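Local coordinates for protein glutathione transferase o1 (Bombyx mori, PDB 3RBT) that probably acts as an Omega-class glutathione transferase, joining glutathione to other molecules and perhaps using it to reduce dehydroascorbate, at residues Arg125-Leu129 with Thr151-Phe155; Val32-Tyr37 with Ser241-Leu246. All blocks are in the same frame, centred on the assembly; numbering follows the deposited sequence.

Contact 1. Residues Arg125-Leu129 with Thr151-Phe155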
loop_
_atom_site.group_PDB
_atom_site.type_symbol
_atom_site.label_atom_id
_atom_site.label_comp_id
_atom_site.label_asym_id
_atom_site.label_seq_id
_atom_site.Cartn_x
_atom_site.Cartn_y
_atom_site.Cartn_z
ATOM N N ARG A 125 8.200 2.214 -3.971
ATOM C CA ARG A 125 9.244 3.016 -4.616
ATOM C C ARG A 125 9.012 3.279 -6.112
ATOM O O ARG A 125 9.277 4.386 -6.598
ATOM C CB ARG A 125 10.615 2.361 -4.432
ATOM C CG ARG A 125 11.301 2.711 -3.146
ATOM C CD ARG A 125 12.412 1.719 -2.848
ATOM N NE ARG A 125 12.828 1.772 -1.450
ATOM C CZ ARG A 125 13.271 0.727 -0.758
ATOM N NH1 ARG A 125 13.348 -0.471 -1.325
ATOM N NH2 ARG A 125 13.622 0.875 0.515
ATOM N N PHE A 126 8.521 2.264 -6.830
ATOM C CA PHE A 126 8.234 2.373 -8.264
ATOM C C PHE A 126 7.187 3.444 -8.585
ATOM O O PHE A 126 7.137 3.945 -9.711
ATOM C CB PHE A 126 7.798 1.016 -8.840
ATOM C CG PHE A 126 7.872 0.922 -10.367
ATOM C CD1 PHE A 126 9.091 0.741 -11.015
ATOM C CD2 PHE A 126 6.711 0.963 -11.140
ATOM C CE1 PHE A 126 9.156 0.635 -12.420
ATOM C CE2 PHE A 126 6.760 0.859 -12.541
ATOM C CZ PHE A 126 7.978 0.695 -13.181
ATOM N N ASN A 127 6.360 3.804 -7.600
ATOM C CA ASN A 127 5.349 4.858 -7.810
ATOM C C ASN A 127 5.933 6.193 -8.284
ATOM O O ASN A 127 5.234 6.982 -8.929
ATOM C CB ASN A 127 4.497 5.082 -6.552
ATOM C CG ASN A 127 3.480 3.982 -6.332
ATOM O OD1 ASN A 127 3.076 3.278 -7.269
ATOM N ND2 ASN A 127 3.055 3.823 -5.083
ATOM N N GLU A 128 7.203 6.441 -7.957
ATOM C CA GLU A 128 7.888 7.657 -8.400
ATOM C C GLU A 128 8.152 7.642 -9.918
ATOM O O GLU A 128 8.052 8.681 -10.587
ATOM C CB GLU A 128 9.163 7.919 -7.575
ATOM C CG GLU A 128 8.867 8.207 -6.084
ATOM C CD GLU A 128 10.102 8.476 -5.232
ATOM O OE1 GLU A 128 11.194 7.959 -5.546
ATOM O OE2 GLU A 128 9.978 9.206 -4.223
ATOM N N LEU A 129 8.443 6.459 -10.459
ATOM C CA LEU A 129 8.605 6.282 -11.901
ATOM C C LEU A 129 7.251 6.454 -12.592
ATOM O O LEU A 129 7.155 7.107 -13.636
ATOM C CB LEU A 129 9.247 4.921 -12.199
ATOM C CG LEU A 129 9.556 4.331 -13.595
ATOM C CD1 LEU A 129 9.515 5.331 -14.719
ATOM C CD2 LEU A 129 10.907 3.647 -13.592
ATOM N N THR A 151 14.512 6.611 -10.387
ATOM C CA THR A 151 13.920 5.336 -10.003
ATOM C C THR A 151 14.644 4.180 -10.697
ATOM O O THR A 151 14.909 3.152 -10.073
ATOM C CB THR A 151 12.410 5.288 -10.313
ATOM O OG1 THR A 151 11.775 6.453 -9.770
ATOM C CG2 THR A 151 11.768 4.039 -9.711
ATOM N N LEU A 152 14.981 4.360 -11.976
ATOM C CA LEU A 152 15.713 3.331 -12.712
ATOM C C LEU A 152 17.084 3.014 -12.092
ATOM O O LEU A 152 17.526 1.865 -12.138
ATOM C CB LEU A 152 15.846 3.681 -14.202
ATOM C CG LEU A 152 14.578 3.687 -15.075
ATOM C CD1 LEU A 152 14.905 4.105 -16.515
ATOM C CD2 LEU A 152 13.849 2.342 -15.059
ATOM N N GLU A 153 17.740 4.017 -11.505
ATOM C CA GLU A 153 19.024 3.791 -10.820
ATOM C C GLU A 153 18.845 2.855 -9.619
ATOM O O GLU A 153 19.674 1.982 -9.378
ATOM C CB GLU A 153 19.699 5.110 -10.390
ATOM C CG GLU A 153 21.235 4.988 -10.217
ATOM C CD GLU A 153 21.936 6.299 -9.831
ATOM O OE1 GLU A 153 22.909 6.693 -10.525
ATOM O OE2 GLU A 153 21.529 6.934 -8.831
ATOM N N ILE A 154 17.755 3.047 -8.876
ATOM C CA ILE A 154 17.438 2.211 -7.715
ATOM C C ILE A 154 17.216 0.756 -8.142
ATOM O O ILE A 154 17.775 -0.170 -7.552
ATOM C CB ILE A 154 16.204 2.772 -6.939
ATOM C CG1 ILE A 154 16.594 4.045 -6.171
ATOM C CG2 ILE A 154 15.612 1.725 -5.982
ATOM C CD1 ILE A 154 15.419 4.961 -5.849
ATOM N N PHE A 155 16.414 0.568 -9.183
ATOM C CA PHE A 155 16.099 -0.774 -9.672
ATOM C C PHE A 155 17.269 -1.473 -10.363
ATOM O O PHE A 155 17.347 -2.699 -10.352
ATOM C CB PHE A 155 14.836 -0.750 -10.540
ATOM C CG PHE A 155 13.572 -0.741 -9.736
ATOM C CD1 PHE A 155 12.848 -1.913 -9.554
ATOM C CD2 PHE A 155 13.129 0.426 -9.116
ATOM C CE1 PHE A 155 11.682 -1.925 -8.785
ATOM C CE2 PHE A 155 11.953 0.427 -8.337
ATOM C CZ PHE A 155 11.233 -0.753 -8.177
HETATM O O HOH W 1 11.979 5.959 -6.965
#
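Leu129 and Thr151 meet where the two helix backbones come closest, with CA of Leu129 5.7 Å from CA of Thr151. Their segments run closer to antiparallel than parallel, at 140°, with axes 9.6 Å apart, and mostly apolar side chains fill the gap. Thr151 suits this place because it has two unlike branches. CG2, anti to the backbone N, lies 3.7 Å from CB of Leu129 in the apolar layer, while OG1 is directed to the polar side and bonds to Gln147 O one turn earlier. Beyond it the leucines touch by their methyls, Leu129 CD2 lying 3.5 Å from Leu152 CD2. On the other flank Phe126 sends its CD1 edge over one face of Phe155, toward the rim of that ring. This is an edge-to-face pair with planes at 77° and centroids 5.5 Å apart, a T-shaped arrangement in which the rings do not lie face to face.

The side toward solvent is looser. Arg125 and Ile154 only graze each other through CD and CG2, at 4.5 Å. A water spans the groove instead, hydrogen-bonding to Arg125 O, Glu128 OE1 and Thr151 OG1, though its two hydrogens cannot serve all three at once; it joins both helices where no direct hydrogen bond does. Glu128 suits this margin, since its other oxygen, OE2, forms a salt bridge with Arg72 of the second subunit. Inward, helix 174-186 lies against both phenylalanines, with Val179 touching each ring and Trp182 packing on Phe126, while Phe207 of helix 205-216 abuts Leu152 and Phe155.

Contact 2. Residues Val32-Tyr37 with Ser241-Leu246; sequences VDMNPY and SMGYYL
Asn35 reaches the C-terminal tail with its amide nitrogen, from the N-cap of the first helix of the thioredoxin-like domain, where Omega-class enzymes usually carry their catalytic cysteine. ND2 donates to Ser241 O at 3.0 Å and to Gly243 O at 2.8 Å. The first bond is the straighter, 163° against 150°, and both acceptors lie close to the amide plane, so the two bonds hold that group against turning. With CG anti to the backbone N, the amide reaches the tail while OD1 accepts from Gly38 N and caps the helix. Replacing Asn35 by an alanine would probably leave both tail carbonyls without this donor and Gly38 N without its cap, so that the tail is held less firmly near Ser241 and Gly243.

Next to this grip, Pro36, a residue at home in a first helical turn, sets its ring against Met242 CG, and Leu246 packs on Val32 CG2 through its CD1. Further out, the long, flexible Met242 runs on to Leu134 and Phe137 of helix 113-138, and a type II turn from Val32 to Asn35 presents the asparagine. Backbone bonds of Tyr244 with Ile75 and Leu246 with Leu73 place the tail beside the segment leading to Pro76, probably across the family's glutathione site. They also steady Tyr244 over the broad face of Tyr37: Tyr244 CB sits 3.9 Å from the centroid of the Tyr37 ring, 11° off its normal, a CH-pi contact.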
loop_
_atom_site.group_PDB
_atom_site.type_symbol
_atom_site.label_atom_id
_atom_site.label_comp_id
_atom_site.label_asym_id
_atom_site.label_seq_id
_atom_site.Cartn_x
_atom_site.Cartn_y
_atom_site.Cartn_z
ATOM N N VAL A 32 -9.851 -0.213 -18.606
ATOM C CA VAL A 32 -9.784 0.758 -19.697
ATOM C C VAL A 32 -8.587 0.417 -20.588
ATOM O O VAL A 32 -7.459 0.325 -20.110
ATOM C CB VAL A 32 -9.638 2.205 -19.193
ATOM C CG1 VAL A 32 -9.454 3.155 -20.376
ATOM C CG2 VAL A 32 -10.845 2.610 -18.373
ATOM N N ASP A 33 -8.839 0.253 -21.881
ATOM C CA ASP A 33 -7.801 -0.093 -22.845
ATOM C C ASP A 33 -6.566 0.791 -22.659
ATOM O O ASP A 33 -6.691 1.996 -22.516
ATOM C CB ASP A 33 -8.350 0.042 -24.273
ATOM C CG ASP A 33 -8.173 -1.225 -25.086
ATOM O OD1 ASP A 33 -7.487 -2.160 -24.613
ATOM O OD2 ASP A 33 -8.726 -1.300 -26.201
ATOM N N MET A 34 -5.382 0.176 -22.637
ATOM C CA MET A 34 -4.106 0.894 -22.462
ATOM C C MET A 34 -3.814 1.376 -21.030
ATOM O O MET A 34 -2.793 2.026 -20.798
ATOM C CB MET A 34 -3.978 2.069 -23.446
ATOM C CG MET A 34 -4.012 1.692 -24.921
ATOM S SD MET A 34 -2.755 0.470 -25.373
ATOM C CE MET A 34 -2.488 0.927 -27.081
ATOM N N ASN A 35 -4.701 1.090 -20.079
ATOM C CA ASN A 35 -4.435 1.459 -18.676
ATOM C C ASN A 35 -3.425 0.489 -18.065
ATOM O O ASN A 35 -3.671 -0.717 -18.036
ATOM C CB ASN A 35 -5.713 1.499 -17.833
ATOM C CG ASN A 35 -5.443 1.846 -16.372
ATOM O OD1 ASN A 35 -5.356 0.955 -15.518
ATOM N ND2 ASN A 35 -5.303 3.139 -16.080
ATOM N N PRO A 36 -2.286 1.016 -17.594
ATOM C CA PRO A 36 -1.189 0.204 -17.043
ATOM C C PRO A 36 -1.532 -0.541 -15.737
ATOM O O PRO A 36 -0.963 -1.596 -15.482
ATOM C CB PRO A 36 -0.082 1.236 -16.792
ATOM C CG PRO A 36 -0.822 2.547 -16.570
ATOM C CD PRO A 36 -1.987 2.463 -17.537
ATOM N N TYR A 37 -2.436 0.004 -14.921
ATOM C CA TYR A 37 -2.896 -0.682 -13.701
ATOM C C TYR A 37 -3.709 -1.931 -14.039
ATOM O O TYR A 37 -3.594 -2.965 -13.359
ATOM C CB TYR A 37 -3.691 0.265 -12.803
ATOM C CG TYR A 37 -2.844 1.378 -12.201
ATOM C CD1 TYR A 37 -2.018 1.136 -11.097
ATOM C CD2 TYR A 37 -2.847 2.661 -12.763
ATOM C CE1 TYR A 37 -1.222 2.162 -10.546
ATOM C CE2 TYR A 37 -2.067 3.692 -12.217
ATOM C CZ TYR A 37 -1.259 3.433 -11.115
ATOM O OH TYR A 37 -0.492 4.444 -10.598
ATOM N N SER A 241 -6.604 8.596 -19.204
ATOM C CA SER A 241 -7.103 7.300 -18.785
ATOM C C SER A 241 -5.980 6.365 -18.271
ATOM O O SER A 241 -6.147 5.148 -18.199
ATOM C CB SER A 241 -7.921 6.711 -19.944
ATOM O OG SER A 241 -7.457 5.441 -20.340
ATOM N N MET A 242 -4.860 6.968 -17.869
ATOM C CA MET A 242 -3.650 6.262 -17.428
ATOM C C MET A 242 -3.549 6.028 -15.897
ATOM O O MET A 242 -2.790 5.166 -15.451
ATOM C CB MET A 242 -2.423 7.048 -17.922
ATOM C CG MET A 242 -1.072 6.343 -17.813
ATOM S SD MET A 242 0.277 7.367 -18.459
ATOM C CE MET A 242 1.683 6.498 -17.761
ATOM N N GLY A 243 -4.298 6.796 -15.105
ATOM C CA GLY A 243 -4.227 6.713 -13.636
ATOM C C GLY A 243 -4.925 5.515 -13.003
ATOM O O GLY A 243 -5.415 4.624 -13.700
ATOM N N TYR A 244 -4.964 5.491 -11.672
ATOM C CA TYR A 244 -5.672 4.430 -10.943
ATOM C C TYR A 244 -7.148 4.797 -10.688
ATOM O O TYR A 244 -7.889 4.063 -10.039
ATOM C CB TYR A 244 -4.930 4.049 -9.651
ATOM C CG TYR A 244 -4.668 5.204 -8.701
ATOM C CD1 TYR A 244 -5.625 5.589 -7.761
ATOM C CD2 TYR A 244 -3.459 5.900 -8.736
ATOM C CE1 TYR A 244 -5.390 6.645 -6.882
ATOM C CE2 TYR A 244 -3.213 6.968 -7.864
ATOM C CZ TYR A 244 -4.183 7.332 -6.942
ATOM O OH TYR A 244 -3.949 8.376 -6.075
ATOM N N TYR A 245 -7.557 5.946 -11.211
ATOM C CA TYR A 245 -8.957 6.360 -11.218
ATOM C C TYR A 245 -9.258 7.101 -12.514
ATOM O O TYR A 245 -8.354 7.636 -13.165
ATOM C CB TYR A 245 -9.306 7.232 -9.999
ATOM C CG TYR A 245 -8.425 8.451 -9.827
ATOM C CD1 TYR A 245 -7.170 8.344 -9.220
ATOM C CD2 TYR A 245 -8.845 9.714 -10.259
ATOM C CE1 TYR A 245 -6.346 9.451 -9.054
ATOM C CE2 TYR A 245 -8.020 10.842 -10.094
ATOM C CZ TYR A 245 -6.772 10.696 -9.490
ATOM O OH TYR A 245 -5.936 11.781 -9.315
ATOM N N LEU A 246 -10.531 7.108 -12.892
ATOM C CA LEU A 246 -10.979 7.857 -14.055
ATOM C C LEU A 246 -11.574 9.194 -13.622
ATOM O O LEU A 246 -11.902 9.395 -12.446
ATOM C CB LEU A 246 -11.996 7.044 -14.860
ATOM C CG LEU A 246 -11.460 5.795 -15.566
ATOM C CD1 LEU A 246 -12.605 5.014 -16.200
ATOM C CD2 LEU A 246 -10.399 6.156 -16.613
ATOM O OXT LEU A 246 -11.735 10.101 -14.442
#

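From the N terminus, the chain completes strand 27-31, turns through 32-37 into helix 36-47, and builds the four-stranded sheet before entering the helical domain. There contact 1 closes a short, mostly helical loop, joining helix 113-138 to helix 145-162 with 21 residues between its segments. The remaining helices follow, and the last six residues return to 32-37 as contact 2, closing a loop of 203 residues within which contact 1 is nested. Contact 1 is thus internal to the helical domain, whereas contact 2 ties the chain end to the thioredoxin-like domain. Their centres are about 20 Å apart and they do not touch, yet helix 113-138, which carries one side of contact 1, also touches contact 2, and helix 174-186 borders both.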